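Local coordinates for protein pyridine nucleotide-disulphide oxidoreductase dimerisation region (Escherichia coli BL21, PDB 6KYY) that is an FAD-dependent flavoprotein disulfide reductase, induced by hypochlorous acid, that binds copper(II) and is probably involved in resistance to reactive chlorine stress, at residues D70-K78 / L158-G166; S338-V348 / A399-I410. One frame throughout, in Å; residues are numbered along the deposited sequence.

Contact 1 (D70-K78 / L158-G166)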
ATOM      1  N   ASP B  70      10.008   5.546 -21.378  1.00 41.70           N
ATOM      2  CA  ASP B  70       9.576   5.976 -22.701  1.00 33.00           C
ATOM      3  C   ASP B  70       8.079   5.745 -22.876  1.00 32.30           C
ATOM      4  O   ASP B  70       7.534   4.730 -22.434  1.00 34.78           O
ATOM      5  CB  ASP B  70      10.357   5.222 -23.781  1.00 31.77           C
ATOM      6  CG  ASP B  70       9.872   5.539 -25.185  1.00 45.37           C
ATOM      7  OD1 ASP B  70       9.478   4.598 -25.904  1.00 33.21           O
ATOM      8  OD2 ASP B  70       9.888   6.728 -25.567  1.00 50.54           O
ATOM      9  N   PHE B  71       7.415   6.707 -23.522  1.00 23.93           N
ATOM     10  CA  PHE B  71       5.959   6.668 -23.618  1.00 27.08           C
ATOM     11  C   PHE B  71       5.479   5.497 -24.467  1.00 37.96           C
ATOM     12  O   PHE B  71       4.505   4.826 -24.109  1.00 39.61           O
ATOM     13  CB  PHE B  71       5.439   7.990 -24.184  1.00 34.20           C
ATOM     14  CG  PHE B  71       3.959   8.001 -24.441  1.00 37.30           C
ATOM     15  CD1 PHE B  71       3.061   8.125 -23.393  1.00 39.81           C
ATOM     16  CD2 PHE B  71       3.466   7.893 -25.731  1.00 36.96           C
ATOM     17  CE1 PHE B  71       1.699   8.140 -23.627  1.00 39.85           C
ATOM     18  CE2 PHE B  71       2.105   7.906 -25.971  1.00 33.10           C
ATOM     19  CZ  PHE B  71       1.221   8.031 -24.917  1.00 30.75           C
ATOM     20  N   VAL B  72       6.148   5.236 -25.592  1.00 37.43           N
ATOM     21  CA  VAL B  72       5.699   4.170 -26.485  1.00 40.66           C
ATOM     22  C   VAL B  72       5.875   2.806 -25.828  1.00 30.95           C
ATOM     23  O   VAL B  72       5.030   1.916 -25.984  1.00 27.47           O
ATOM     24  CB  VAL B  72       6.439   4.252 -27.832  1.00 30.96           C
ATOM     25  CG1 VAL B  72       5.804   3.306 -28.842  1.00 14.41           C
ATOM     26  CG2 VAL B  72       6.428   5.679 -28.355  1.00 26.59           C
ATOM     27  N   ARG B  73       6.969   2.618 -25.086  1.00 36.25           N
ATOM     28  CA  ARG B  73       7.162   1.363 -24.365  1.00 36.47           C
ATOM     29  C   ARG B  73       6.065   1.152 -23.330  1.00 25.72           C
ATOM     30  O   ARG B  73       5.588   0.027 -23.139  1.00 31.11           O
ATOM     31  CB  ARG B  73       8.537   1.344 -23.696  1.00 34.43           C
ATOM     32  CG  ARG B  73       9.703   1.469 -24.661  1.00 41.00           C
ATOM     33  CD  ARG B  73      10.368   0.123 -24.908  1.00 46.00           C
ATOM     34  NE  ARG B  73      11.822   0.238 -25.005  1.00 60.27           N
ATOM     35  CZ  ARG B  73      12.468   0.706 -26.069  1.00 68.30           C
ATOM     36  NH1 ARG B  73      13.793   0.774 -26.064  1.00 38.20           N
ATOM     37  NH2 ARG B  73      11.792   1.106 -27.137  1.00 44.42           N
ATOM     38  N   ALA B  74       5.647   2.226 -22.656  1.00 27.95           N
ATOM     39  CA  ALA B  74       4.577   2.113 -21.671  1.00 20.85           C
ATOM     40  C   ALA B  74       3.240   1.819 -22.340  1.00 37.71           C
ATOM     41  O   ALA B  74       2.431   1.048 -21.809  1.00 41.22           O
ATOM     42  CB  ALA B  74       4.493   3.391 -20.837  1.00 24.25           C
ATOM     43  N   ILE B  75       2.986   2.428 -23.501  1.00 36.29           N
ATOM     44  CA  ILE B  75       1.788   2.096 -24.266  1.00 41.98           C
ATOM     45  C   ILE B  75       1.840   0.642 -24.717  1.00 43.38           C
ATOM     46  O   ILE B  75       0.816  -0.053 -24.752  1.00 41.36           O
ATOM     47  CB  ILE B  75       1.629   3.059 -25.459  1.00 27.25           C
ATOM     48  CG1 ILE B  75       1.420   4.491 -24.963  1.00 28.66           C
ATOM     49  CG2 ILE B  75       0.471   2.635 -26.349  1.00 16.82           C
ATOM     50  CD1 ILE B  75       0.059   4.731 -24.347  1.00 28.70           C
ATOM     51  N   GLN B  76       3.037   0.158 -25.058  1.00 35.35           N
ATOM     52  CA  GLN B  76       3.193  -1.246 -25.425  1.00 25.06           C
ATOM     53  C   GLN B  76       2.867  -2.161 -24.252  1.00 36.83           C
ATOM     54  O   GLN B  76       2.164  -3.165 -24.414  1.00 31.28           O
ATOM     55  CB  GLN B  76       4.614  -1.499 -25.929  1.00 33.78           C
ATOM     56  CG  GLN B  76       4.870  -2.926 -26.389  1.00 30.04           C
ATOM     57  CD  GLN B  76       4.096  -3.284 -27.644  1.00 53.07           C
ATOM     58  OE1 GLN B  76       3.659  -2.408 -28.391  1.00 55.89           O
ATOM     59  NE2 GLN B  76       3.925  -4.579 -27.883  1.00 35.05           N
ATOM     60  N   ARG B  77       3.371  -1.830 -23.058  1.00 31.83           N
ATOM     61  CA  ARG B  77       3.046  -2.627 -21.880  1.00 32.96           C
ATOM     62  C   ARG B  77       1.586  -2.451 -21.486  1.00 35.10           C
ATOM     63  O   ARG B  77       0.945  -3.401 -21.021  1.00 24.16           O
ATOM     64  CB  ARG B  77       3.963  -2.254 -20.716  1.00 14.67           C
ATOM     65  CG  ARG B  77       3.894  -3.225 -19.548  1.00  9.73           C
ATOM     66  CD  ARG B  77       4.856  -2.838 -18.436  1.00 18.66           C
ATOM     67  NE  ARG B  77       4.243  -1.936 -17.463  1.00 26.60           N
ATOM     68  CZ  ARG B  77       3.464  -2.334 -16.462  1.00 29.70           C
ATOM     69  NH1 ARG B  77       3.195  -3.622 -16.296  1.00 36.86           N
ATOM     70  NH2 ARG B  77       2.953  -1.442 -15.625  1.00 23.81           N
ATOM     71  N   LYS B  78       1.048  -1.241 -21.656  1.00 33.41           N
ATOM     72  CA  LYS B  78      -0.372  -1.026 -21.402  1.00 25.42           C
ATOM     73  C   LYS B  78      -1.224  -1.946 -22.268  1.00 32.64           C
ATOM     74  O   LYS B  78      -2.194  -2.541 -21.784  1.00 22.20           O
ATOM     75  CB  LYS B  78      -0.730   0.440 -21.644  1.00 16.22           C
ATOM     76  CG  LYS B  78      -2.220   0.741 -21.598  1.00 29.62           C
ATOM     77  CD  LYS B  78      -2.631   1.668 -22.730  1.00 28.86           C
ATOM     78  CE  LYS B  78      -3.388   0.916 -23.811  1.00 19.19           C
ATOM     79  NZ  LYS B  78      -3.571   1.734 -25.041  1.00 26.19           N
ATOM     80  N   LEU B 158      -7.092   9.067 -25.965  1.00 32.84           N
ATOM     81  CA  LEU B 158      -5.793   9.566 -25.526  1.00 25.09           C
ATOM     82  C   LEU B 158      -4.876   8.436 -25.079  1.00 31.62           C
ATOM     83  O   LEU B 158      -3.652   8.546 -25.212  1.00 50.77           O
ATOM     84  CB  LEU B 158      -5.964  10.584 -24.401  1.00 27.60           C
ATOM     85  CG  LEU B 158      -4.719  11.438 -24.145  1.00 31.93           C
ATOM     86  CD1 LEU B 158      -4.570  12.504 -25.220  1.00 22.69           C
ATOM     87  CD2 LEU B 158      -4.751  12.065 -22.760  1.00 22.34           C
ATOM     88  N   LEU B 159      -5.436   7.349 -24.552  1.00 27.80           N
ATOM     89  CA  LEU B 159      -4.633   6.211 -24.125  1.00 27.95           C
ATOM     90  C   LEU B 159      -4.113   5.381 -25.292  1.00 39.81           C
ATOM     91  O   LEU B 159      -3.354   4.433 -25.066  1.00 37.12           O
ATOM     92  CB  LEU B 159      -5.441   5.320 -23.179  1.00 23.43           C
ATOM     93  CG  LEU B 159      -5.802   5.946 -21.830  1.00 33.30           C
ATOM     94  CD1 LEU B 159      -6.606   4.977 -20.980  1.00 18.10           C
ATOM     95  CD2 LEU B 159      -4.549   6.389 -21.100  1.00 29.55           C
ATOM     96  N   ASN B 160      -4.499   5.711 -26.525  1.00 50.73           N
ATOM     97  CA  ASN B 160      -4.045   4.999 -27.712  1.00 35.31           C
ATOM     98  C   ASN B 160      -3.170   5.871 -28.605  1.00 45.83           C
ATOM     99  O   ASN B 160      -2.986   5.555 -29.785  1.00 44.22           O
ATOM    100  CB  ASN B 160      -5.242   4.466 -28.500  1.00 32.68           C
ATOM    101  CG  ASN B 160      -5.967   3.352 -27.772  1.00 37.31           C
ATOM    102  OD1 ASN B 160      -5.341   2.442 -27.226  1.00 36.36           O
ATOM    103  ND2 ASN B 160      -7.293   3.417 -27.758  1.00 30.70           N
ATOM    104  N   LEU B 161      -2.630   6.962 -28.066  1.00 37.63           N
ATOM    105  CA  LEU B 161      -1.756   7.829 -28.842  1.00 33.19           C
ATOM    106  C   LEU B 161      -0.508   7.072 -29.283  1.00 38.48           C
ATOM    107  O   LEU B 161      -0.028   6.163 -28.600  1.00 31.66           O
ATOM    108  CB  LEU B 161      -1.360   9.059 -28.023  1.00 22.22           C
ATOM    109  CG  LEU B 161      -2.375  10.201 -27.942  1.00 25.93           C
ATOM    110  CD1 LEU B 161      -1.733  11.444 -27.347  1.00 19.65           C
ATOM    111  CD2 LEU B 161      -2.956  10.499 -29.313  1.00 38.69           C
ATOM    112  N   LYS B 162       0.015   7.455 -30.447  1.00 35.51           N
ATOM    113  CA  LYS B 162       1.212   6.827 -30.992  1.00 39.84           C
ATOM    114  C   LYS B 162       2.490   7.562 -30.618  1.00 37.51           C
ATOM    115  O   LYS B 162       3.571   6.965 -30.672  1.00 33.90           O
ATOM    116  CB  LYS B 162       1.113   6.735 -32.517  1.00 51.70           C
ATOM    117  CG  LYS B 162      -0.124   6.008 -33.021  1.00 39.45           C
ATOM    118  CD  LYS B 162       0.121   4.513 -33.132  1.00 26.17           C
ATOM    119  CE  LYS B 162      -0.621   3.917 -34.319  1.00 34.60           C
ATOM    120  NZ  LYS B 162       0.042   4.241 -35.611  1.00 29.62           N
ATOM    121  N   GLU B 163       2.391   8.833 -30.238  1.00 41.71           N
ATOM    122  CA  GLU B 163       3.547   9.670 -29.954  1.00 37.76           C
ATOM    123  C   GLU B 163       3.235  10.539 -28.748  1.00 40.18           C
ATOM    124  O   GLU B 163       2.098  10.988 -28.579  1.00 30.32           O
ATOM    125  CB  GLU B 163       3.899  10.539 -31.171  1.00 41.89           C
ATOM    126  CG  GLU B 163       5.021  11.539 -30.956  1.00 41.05           C
ATOM    127  CD  GLU B 163       5.512  12.139 -32.262  1.00 39.61           C
ATOM    128  OE1 GLU B 163       6.055  11.385 -33.097  1.00 28.61           O
ATOM    129  OE2 GLU B 163       5.348  13.362 -32.456  1.00 35.04           O
ATOM    130  N   LEU B 164       4.235  10.767 -27.907  1.00 40.06           N
ATOM    131  CA  LEU B 164       4.034  11.633 -26.753  1.00 45.92           C
ATOM    132  C   LEU B 164       3.924  13.081 -27.208  1.00 44.77           C
ATOM    133  O   LEU B 164       4.876  13.609 -27.799  1.00 41.95           O
ATOM    134  CB  LEU B 164       5.169  11.487 -25.746  1.00 31.06           C
ATOM    135  CG  LEU B 164       4.886  12.252 -24.452  1.00 37.51           C
ATOM    136  CD1 LEU B 164       4.142  11.365 -23.474  1.00 46.95           C
ATOM    137  CD2 LEU B 164       6.162  12.804 -23.827  1.00 39.71           C
ATOM    138  N   PRO B 165       2.803  13.756 -26.963  1.00 43.18           N
ATOM    139  CA  PRO B 165       2.677  15.155 -27.389  1.00 41.82           C
ATOM    140  C   PRO B 165       3.516  16.068 -26.504  1.00 33.00           C
ATOM    141  O   PRO B 165       3.503  15.951 -25.278  1.00 46.38           O
ATOM    142  CB  PRO B 165       1.179  15.438 -27.239  1.00 30.05           C
ATOM    143  CG  PRO B 165       0.730  14.496 -26.172  1.00 30.96           C
ATOM    144  CD  PRO B 165       1.587  13.263 -26.291  1.00 26.98           C
ATOM    145  N   GLY B 166       4.250  16.981 -27.143  1.00 44.94           N
ATOM    146  CA  GLY B 166       5.090  17.900 -26.394  1.00 31.64           C
ATOM    147  C   GLY B 166       4.304  18.828 -25.491  1.00 28.99           C
ATOM    148  O   GLY B 166       4.824  19.299 -24.476  1.00 39.19           O
TER
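F71 and L164 meet where the first turn of helix 71-94 runs beside segment 158-166, a turn followed by loop, the two CA atoms 6.2 Å apart, and the segments stay close as far as I75 and N160. The ring of F71 carries the apolar part. With CG anti to the backbone N (chi1 175°), it reaches across to the loop, where CD1 of L164 lies 3.4 Å from CD1 of F71. The far end of the same ring meets L161, F71 CZ standing 4.2 Å from L161 CB. Within the helix, CG1 of I75 covers one face of the ring near its rim, while I75 CD1 extends to the carbonyl of L159, 3.5 Å from its O. The polar part lies one turn further on. K78, its chain bent at chi2 and chi3, brings NZ to the beta turn 158-161, where it donates to L159 O at 2.7 Å, from above the carbonyl plane. A weak second bond runs from K78 NZ to N160 OD1 at 2.9 Å, the two side chains crossing at about a right angle, so that one ammonium group ties together a main-chain and a side-chain oxygen of the turn. At the helix start, D70 serves as N-cap, its OD1 accepting from R73 N. F187 adds an edge-to-face ring to F71, and helix 175-186 packs on L158, L159 and L164. This helix-to-loop junction leads into strand 167-171 of the parallel sheet, with the L159 side chain about 6 Å from bound FAD, consistent with the pyridine nucleotide-disulfide oxidoreductase family.

Contact 2 (S338-V348 / A399-I410)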
ATOM      1  N   SER B 338      -9.873   7.808  -4.368  1.00  9.97           N
ATOM      2  CA  SER B 338      -8.467   8.146  -4.531  1.00 10.29           C
ATOM      3  C   SER B 338      -8.222   8.772  -5.896  1.00 16.23           C
ATOM      4  O   SER B 338      -8.782   8.331  -6.904  1.00 14.16           O
ATOM      5  CB  SER B 338      -7.572   6.911  -4.350  1.00 10.25           C
ATOM      6  OG  SER B 338      -8.057   6.076  -3.312  1.00 20.32           O
ATOM      7  N   VAL B 339      -7.373   9.797  -5.916  1.00 27.22           N
ATOM      8  CA  VAL B 339      -6.956  10.482  -7.136  1.00 15.41           C
ATOM      9  C   VAL B 339      -5.533  10.033  -7.433  1.00 19.77           C
ATOM     10  O   VAL B 339      -4.603  10.352  -6.684  1.00 29.43           O
ATOM     11  CB  VAL B 339      -7.035  12.006  -6.986  1.00 15.67           C
ATOM     12  CG1 VAL B 339      -6.801  12.689  -8.329  1.00 17.84           C
ATOM     13  CG2 VAL B 339      -8.368  12.400  -6.393  1.00 15.45           C
ATOM     14  N   PHE B 340      -5.354   9.302  -8.533  1.00 26.58           N
ATOM     15  CA  PHE B 340      -4.097   8.597  -8.785  1.00 32.35           C
ATOM     16  C   PHE B 340      -3.103   9.504  -9.512  1.00 28.00           C
ATOM     17  O   PHE B 340      -2.747   9.308 -10.677  1.00 19.25           O
ATOM     18  CB  PHE B 340      -4.363   7.310  -9.551  1.00 19.11           C
ATOM     19  CG  PHE B 340      -4.928   6.218  -8.696  1.00 22.52           C
ATOM     20  CD1 PHE B 340      -6.286   6.163  -8.432  1.00 24.93           C
ATOM     21  CD2 PHE B 340      -4.099   5.263  -8.134  1.00 29.65           C
ATOM     22  CE1 PHE B 340      -6.810   5.164  -7.636  1.00 25.57           C
ATOM     23  CE2 PHE B 340      -4.616   4.261  -7.337  1.00 30.75           C
ATOM     24  CZ  PHE B 340      -5.974   4.212  -7.088  1.00 29.70           C
ATOM     25  N   MET B 341      -2.643  10.515  -8.779  1.00 15.96           N
ATOM     26  CA  MET B 341      -1.515  11.323  -9.221  1.00 12.04           C
ATOM     27  C   MET B 341      -0.208  10.700  -8.757  1.00 24.98           C
ATOM     28  O   MET B 341      -0.110   9.483  -8.573  1.00 30.42           O
ATOM     29  CB  MET B 341      -1.591  12.745  -8.668  1.00 25.47           C
ATOM     30  CG  MET B 341      -2.748  13.584  -9.126  1.00 16.66           C
ATOM     31  SD  MET B 341      -2.604  15.176  -8.302  1.00 65.88           S
ATOM     32  CE  MET B 341      -2.581  14.659  -6.588  1.00 24.45           C
ATOM     33  N   THR B 342       0.794  11.552  -8.552  1.00 13.42           N
ATOM     34  CA  THR B 342       2.046  11.169  -7.904  1.00 11.24           C
ATOM     35  C   THR B 342       2.468  12.354  -7.043  1.00 14.78           C
ATOM     36  O   THR B 342       2.974  13.359  -7.568  1.00 41.88           O
ATOM     37  CB  THR B 342       3.129  10.810  -8.919  1.00 19.69           C
ATOM     38  OG1 THR B 342       2.662   9.749  -9.764  1.00 15.33           O
ATOM     39  CG2 THR B 342       4.398  10.363  -8.208  1.00 16.63           C
ATOM     40  N   PRO B 343       2.259  12.287  -5.720  1.00 20.23           N
ATOM     41  CA  PRO B 343       1.666  11.165  -4.986  1.00 12.13           C
ATOM     42  C   PRO B 343       0.136  11.171  -5.010  1.00 16.56           C
ATOM     43  O   PRO B 343      -0.469  12.239  -5.103  1.00 21.31           O
ATOM     44  CB  PRO B 343       2.188  11.374  -3.569  1.00 15.99           C
ATOM     45  CG  PRO B 343       2.310  12.855  -3.445  1.00 14.34           C
ATOM     46  CD  PRO B 343       2.640  13.389  -4.818  1.00  9.95           C
ATOM     47  N   PRO B 344      -0.474   9.992  -4.928  1.00 24.75           N
ATOM     48  CA  PRO B 344      -1.936   9.909  -5.032  1.00 18.18           C
ATOM     49  C   PRO B 344      -2.647  10.523  -3.833  1.00  9.50           C
ATOM     50  O   PRO B 344      -2.135  10.543  -2.712  1.00 16.93           O
ATOM     51  CB  PRO B 344      -2.205   8.401  -5.125  1.00 14.38           C
ATOM     52  CG  PRO B 344      -0.955   7.740  -4.640  1.00 13.33           C
ATOM     53  CD  PRO B 344       0.169   8.667  -4.950  1.00  8.60           C
ATOM     54  N   LEU B 345      -3.856  11.025  -4.091  1.00 11.43           N
ATOM     55  CA  LEU B 345      -4.695  11.682  -3.093  1.00  8.69           C
ATOM     56  C   LEU B 345      -5.858  10.758  -2.753  1.00 12.55           C
ATOM     57  O   LEU B 345      -6.748  10.545  -3.581  1.00 19.67           O
ATOM     58  CB  LEU B 345      -5.203  13.027  -3.617  1.00 11.48           C
ATOM     59  CG  LEU B 345      -6.046  13.937  -2.714  1.00 14.94           C
ATOM     60  CD1 LEU B 345      -7.540  13.648  -2.846  1.00 13.52           C
ATOM     61  CD2 LEU B 345      -5.598  13.850  -1.257  1.00 14.25           C
ATOM     62  N   SER B 346      -5.859  10.226  -1.534  1.00 13.35           N
ATOM     63  CA  SER B 346      -6.910   9.338  -1.060  1.00 13.46           C
ATOM     64  C   SER B 346      -7.709  10.019   0.043  1.00 11.80           C
ATOM     65  O   SER B 346      -7.168  10.801   0.831  1.00 11.46           O
ATOM     66  CB  SER B 346      -6.322   8.021  -0.549  1.00 10.92           C
ATOM     67  OG  SER B 346      -5.765   7.278  -1.617  1.00 12.64           O
ATOM     68  N   ARG B 347      -9.005   9.715   0.100  1.00 10.01           N
ATOM     69  CA  ARG B 347      -9.908  10.459   0.964  1.00  9.28           C
ATOM     70  C   ARG B 347     -11.037   9.567   1.461  1.00 15.42           C
ATOM     71  O   ARG B 347     -11.462   8.631   0.779  1.00 17.49           O
ATOM     72  CB  ARG B 347     -10.491  11.674   0.232  1.00 13.08           C
ATOM     73  CG  ARG B 347      -9.569  12.878   0.197  1.00 17.64           C
ATOM     74  CD  ARG B 347     -10.169  14.035   0.967  1.00 24.97           C
ATOM     75  NE  ARG B 347     -11.495  14.376   0.461  1.00 40.75           N
ATOM     76  CZ  ARG B 347     -12.601  14.364   1.196  1.00 27.01           C
ATOM     77  NH1 ARG B 347     -12.544  14.031   2.478  1.00 18.30           N
ATOM     78  NH2 ARG B 347     -13.765  14.687   0.649  1.00 33.40           N
ATOM     79  N   VAL B 348     -11.517   9.881   2.665  1.00 11.89           N
ATOM     80  CA  VAL B 348     -12.714   9.267   3.226  1.00 11.62           C
ATOM     81  C   VAL B 348     -13.278  10.246   4.243  1.00 13.11           C
ATOM     82  O   VAL B 348     -12.539  11.028   4.845  1.00 23.45           O
ATOM     83  CB  VAL B 348     -12.408   7.883   3.855  1.00 15.86           C
ATOM     84  CG1 VAL B 348     -11.514   8.031   5.076  1.00 13.05           C
ATOM     85  CG2 VAL B 348     -13.697   7.152   4.214  1.00 23.53           C
ATOM     86  N   ALA B 399     -10.499  12.132   6.572  1.00 19.02           N
ATOM     87  CA  ALA B 399      -9.054  12.102   6.410  1.00 14.46           C
ATOM     88  C   ALA B 399      -8.699  12.539   4.996  1.00  8.63           C
ATOM     89  O   ALA B 399      -9.487  12.366   4.064  1.00 16.10           O
ATOM     90  CB  ALA B 399      -8.480  10.709   6.693  1.00 13.36           C
ATOM     91  N   SER B 400      -7.507  13.116   4.851  1.00 14.23           N
ATOM     92  CA  SER B 400      -6.956  13.515   3.558  1.00 15.38           C
ATOM     93  C   SER B 400      -5.535  12.961   3.493  1.00 12.30           C
ATOM     94  O   SER B 400      -4.622  13.506   4.117  1.00 14.69           O
ATOM     95  CB  SER B 400      -6.968  15.029   3.391  1.00 23.25           C
ATOM     96  OG  SER B 400      -8.288  15.513   3.227  1.00 16.87           O
ATOM     97  N   LEU B 401      -5.352  11.873   2.757  1.00 11.04           N
ATOM     98  CA  LEU B 401      -4.067  11.188   2.675  1.00  9.79           C
ATOM     99  C   LEU B 401      -3.460  11.472   1.305  1.00 17.49           C
ATOM    100  O   LEU B 401      -3.783  10.803   0.321  1.00 37.37           O
ATOM    101  CB  LEU B 401      -4.246   9.694   2.928  1.00 15.80           C
ATOM    102  CG  LEU B 401      -4.828   9.373   4.309  1.00 13.80           C
ATOM    103  CD1 LEU B 401      -4.748   7.887   4.608  1.00 18.42           C
ATOM    104  CD2 LEU B 401      -4.124  10.173   5.395  1.00  8.15           C
ATOM    105  N   LEU B 402      -2.601  12.487   1.247  1.00 21.12           N
ATOM    106  CA  LEU B 402      -1.882  12.866   0.033  1.00 11.03           C
ATOM    107  C   LEU B 402      -0.452  12.365   0.192  1.00 23.99           C
ATOM    108  O   LEU B 402       0.435  13.089   0.648  1.00 20.74           O
ATOM    109  CB  LEU B 402      -1.941  14.373  -0.177  1.00  7.29           C
ATOM    110  CG  LEU B 402      -1.352  14.919  -1.477  1.00 11.59           C
ATOM    111  CD1 LEU B 402      -1.892  14.164  -2.678  1.00 12.60           C
ATOM    112  CD2 LEU B 402      -1.632  16.409  -1.608  1.00 10.28           C
ATOM    113  N   CYS B 403      -0.231  11.109  -0.179  1.00 15.35           N
ATOM    114  CA  CYS B 403       1.062  10.477   0.020  1.00 23.83           C
ATOM    115  C   CYS B 403       1.231   9.363  -1.001  1.00 31.63           C
ATOM    116  O   CYS B 403       0.289   8.978  -1.698  1.00 24.72           O
ATOM    117  CB  CYS B 403       1.187   9.921   1.438  1.00 11.51           C
ATOM    118  SG  CYS B 403      -0.318   9.127   2.009  1.00 32.89           S
ATOM    119  N   VAL B 404       2.456   8.848  -1.086  1.00 29.54           N
ATOM    120  CA  VAL B 404       2.691   7.629  -1.843  1.00 21.85           C
ATOM    121  C   VAL B 404       2.002   6.472  -1.134  1.00 33.43           C
ATOM    122  O   VAL B 404       1.991   6.393   0.103  1.00 39.77           O
ATOM    123  CB  VAL B 404       4.198   7.373  -2.005  1.00 14.61           C
ATOM    124  CG1 VAL B 404       4.750   8.190  -3.164  1.00 11.22           C
ATOM    125  CG2 VAL B 404       4.932   7.708  -0.718  1.00 15.98           C
ATOM    126  N   ASP B 405       1.400   5.576  -1.920  1.00 36.48           N
ATOM    127  CA  ASP B 405       0.632   4.444  -1.398  1.00 24.70           C
ATOM    128  C   ASP B 405      -0.563   4.902  -0.565  1.00 33.14           C
ATOM    129  O   ASP B 405      -0.997   4.206   0.355  1.00 23.90           O
ATOM    130  CB  ASP B 405       1.515   3.491  -0.587  1.00 14.42           C
ATOM    131  CG  ASP B 405       2.254   2.501  -1.460  1.00 21.08           C
ATOM    132  OD1 ASP B 405       1.651   2.004  -2.434  1.00 23.59           O
ATOM    133  OD2 ASP B 405       3.438   2.223  -1.177  1.00 19.83           O
ATOM    134  N   SER B 406      -1.111   6.076  -0.886  1.00 21.93           N
ATOM    135  CA  SER B 406      -2.298   6.547  -0.182  1.00 27.24           C
ATOM    136  C   SER B 406      -3.504   5.658  -0.460  1.00 20.25           C
ATOM    137  O   SER B 406      -4.389   5.532   0.393  1.00 14.52           O
ATOM    138  CB  SER B 406      -2.607   7.989  -0.582  1.00 15.13           C
ATOM    139  OG  SER B 406      -2.627   8.127  -1.990  1.00 28.59           O
ATOM    140  N   HIS B 407      -3.554   5.037  -1.640  1.00 12.90           N
ATOM    141  CA  HIS B 407      -4.688   4.215  -2.040  1.00 15.91           C
ATOM    142  C   HIS B 407      -4.839   2.949  -1.208  1.00 23.26           C
ATOM    143  O   HIS B 407      -5.898   2.315  -1.268  1.00 20.68           O
ATOM    144  CB  HIS B 407      -4.562   3.844  -3.520  1.00 18.14           C
ATOM    145  CG  HIS B 407      -3.257   3.200  -3.870  1.00 19.46           C
ATOM    146  ND1 HIS B 407      -2.055   3.873  -3.809  1.00 11.47           N
ATOM    147  CD2 HIS B 407      -2.965   1.944  -4.283  1.00 24.45           C
ATOM    148  CE1 HIS B 407      -1.079   3.059  -4.169  1.00 17.33           C
ATOM    149  NE2 HIS B 407      -1.604   1.884  -4.463  1.00 26.85           N
ATOM    150  N   GLU B 408      -3.819   2.562  -0.441  1.00 29.54           N
ATOM    151  CA  GLU B 408      -3.882   1.370   0.396  1.00 16.13           C
ATOM    152  C   GLU B 408      -4.231   1.691   1.844  1.00 12.01           C
ATOM    153  O   GLU B 408      -5.181   1.125   2.393  1.00 22.09           O
ATOM    154  CB  GLU B 408      -2.549   0.614   0.341  1.00  8.87           C
ATOM    155  CG  GLU B 408      -2.019   0.374  -1.065  1.00 15.05           C
ATOM    156  CD  GLU B 408      -2.668  -0.817  -1.745  1.00 12.52           C
ATOM    157  OE1 GLU B 408      -3.620  -1.392  -1.175  1.00 12.53           O
ATOM    158  OE2 GLU B 408      -2.224  -1.179  -2.853  1.00 16.87           O
ATOM    159  N   MET B 409      -3.482   2.598   2.474  1.00 11.02           N
ATOM    160  CA  MET B 409      -3.699   2.892   3.885  1.00 17.15           C
ATOM    161  C   MET B 409      -4.997   3.648   4.135  1.00 21.15           C
ATOM    162  O   MET B 409      -5.453   3.701   5.282  1.00 20.76           O
ATOM    163  CB  MET B 409      -2.518   3.687   4.441  1.00 16.06           C
ATOM    164  CG  MET B 409      -2.543   5.157   4.082  1.00 19.83           C
ATOM    165  SD  MET B 409      -0.997   5.986   4.475  1.00 24.21           S
ATOM    166  CE  MET B 409      -0.172   5.835   2.900  1.00 26.45           C
ATOM    167  N   ILE B 410      -5.600   4.238   3.098  1.00 14.65           N
ATOM    168  CA  ILE B 410      -6.898   4.884   3.275  1.00  9.98           C
ATOM    169  C   ILE B 410      -7.953   3.856   3.655  1.00 21.50           C
ATOM    170  O   ILE B 410      -8.937   4.183   4.330  1.00 20.19           O
ATOM    171  CB  ILE B 410      -7.291   5.665   2.003  1.00 10.51           C
ATOM    172  CG1 ILE B 410      -8.503   6.561   2.271  1.00 12.60           C
ATOM    173  CG2 ILE B 410      -7.572   4.717   0.847  1.00 14.05           C
ATOM    174  CD1 ILE B 410      -8.214   7.724   3.194  1.00 15.41           C
TER
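S346 and L401 bond to each other in both directions, S346 N to L401 O at 2.8 Å and L401 N to S346 O at 2.9 Å. A399 N donates to V348 O, continuing an antiparallel ladder whose strand axes run 4.7 Å apart. Where the ladder ends, the carbonyl of P344 takes two donors: C403 N arrives nearly along the C=O axis, and S406 OG, 2.6 Å from P344 O, comes from above the carbonyl plane. S406 holds OG between its backbone N and carbonyl carbon (chi1 50°), which turns the hydroxyl back from the first turn of the helix toward the proline. Apolar contacts occupy both faces of the ladder. On that of L345 and L402, CD1 of L402 lies 3.6 Å from L345 CB and also meets the methyl of M341. On that of S346 and V348, I410 covers the strand, its CB 3.6 Å from S346 CB and its CD1 beside V348 CG1. Among the aromatic groups, F340 and H407 form an oblique pair with planes at 52°, F340 CE2 lying 3.8 Å from H407 CB. F340 also touches FAD and P434 of the second subunit, whose T432 bonds to H407 O. The charged end of R347 is directed elsewhere, to a salt bridge with E204. Chemically, strand bonds and the doubly gripped P344 carbonyl supply partners for backbone groups of S346, L401, A399, V348, C403 and P344, while F340 and H407 place this buried contact between the flavin and the dimer interface.

Overall arrangement
The two contacts come in series along the chain: contact 1 closes before contact 2 opens. Their centres lie 25 Å apart and their nearest atoms about 11 Å, so they do not touch. Contact 1 belongs to the pyridine nucleotide-disulphide oxidoreductase region, where helix 71-94 meets the approach to a parallel sheet; contact 2 lies in the dimerisation region, within a five-stranded antiparallel sheet and helix 406-418. Helix 175-186 packs against residues of both, and the FAD lies near L159 of one and against F340 of the other. Contact 2 reaches the second subunit directly, whereas on the contact 1 side only R77 does, consistent with an FAD site bordered by both regions.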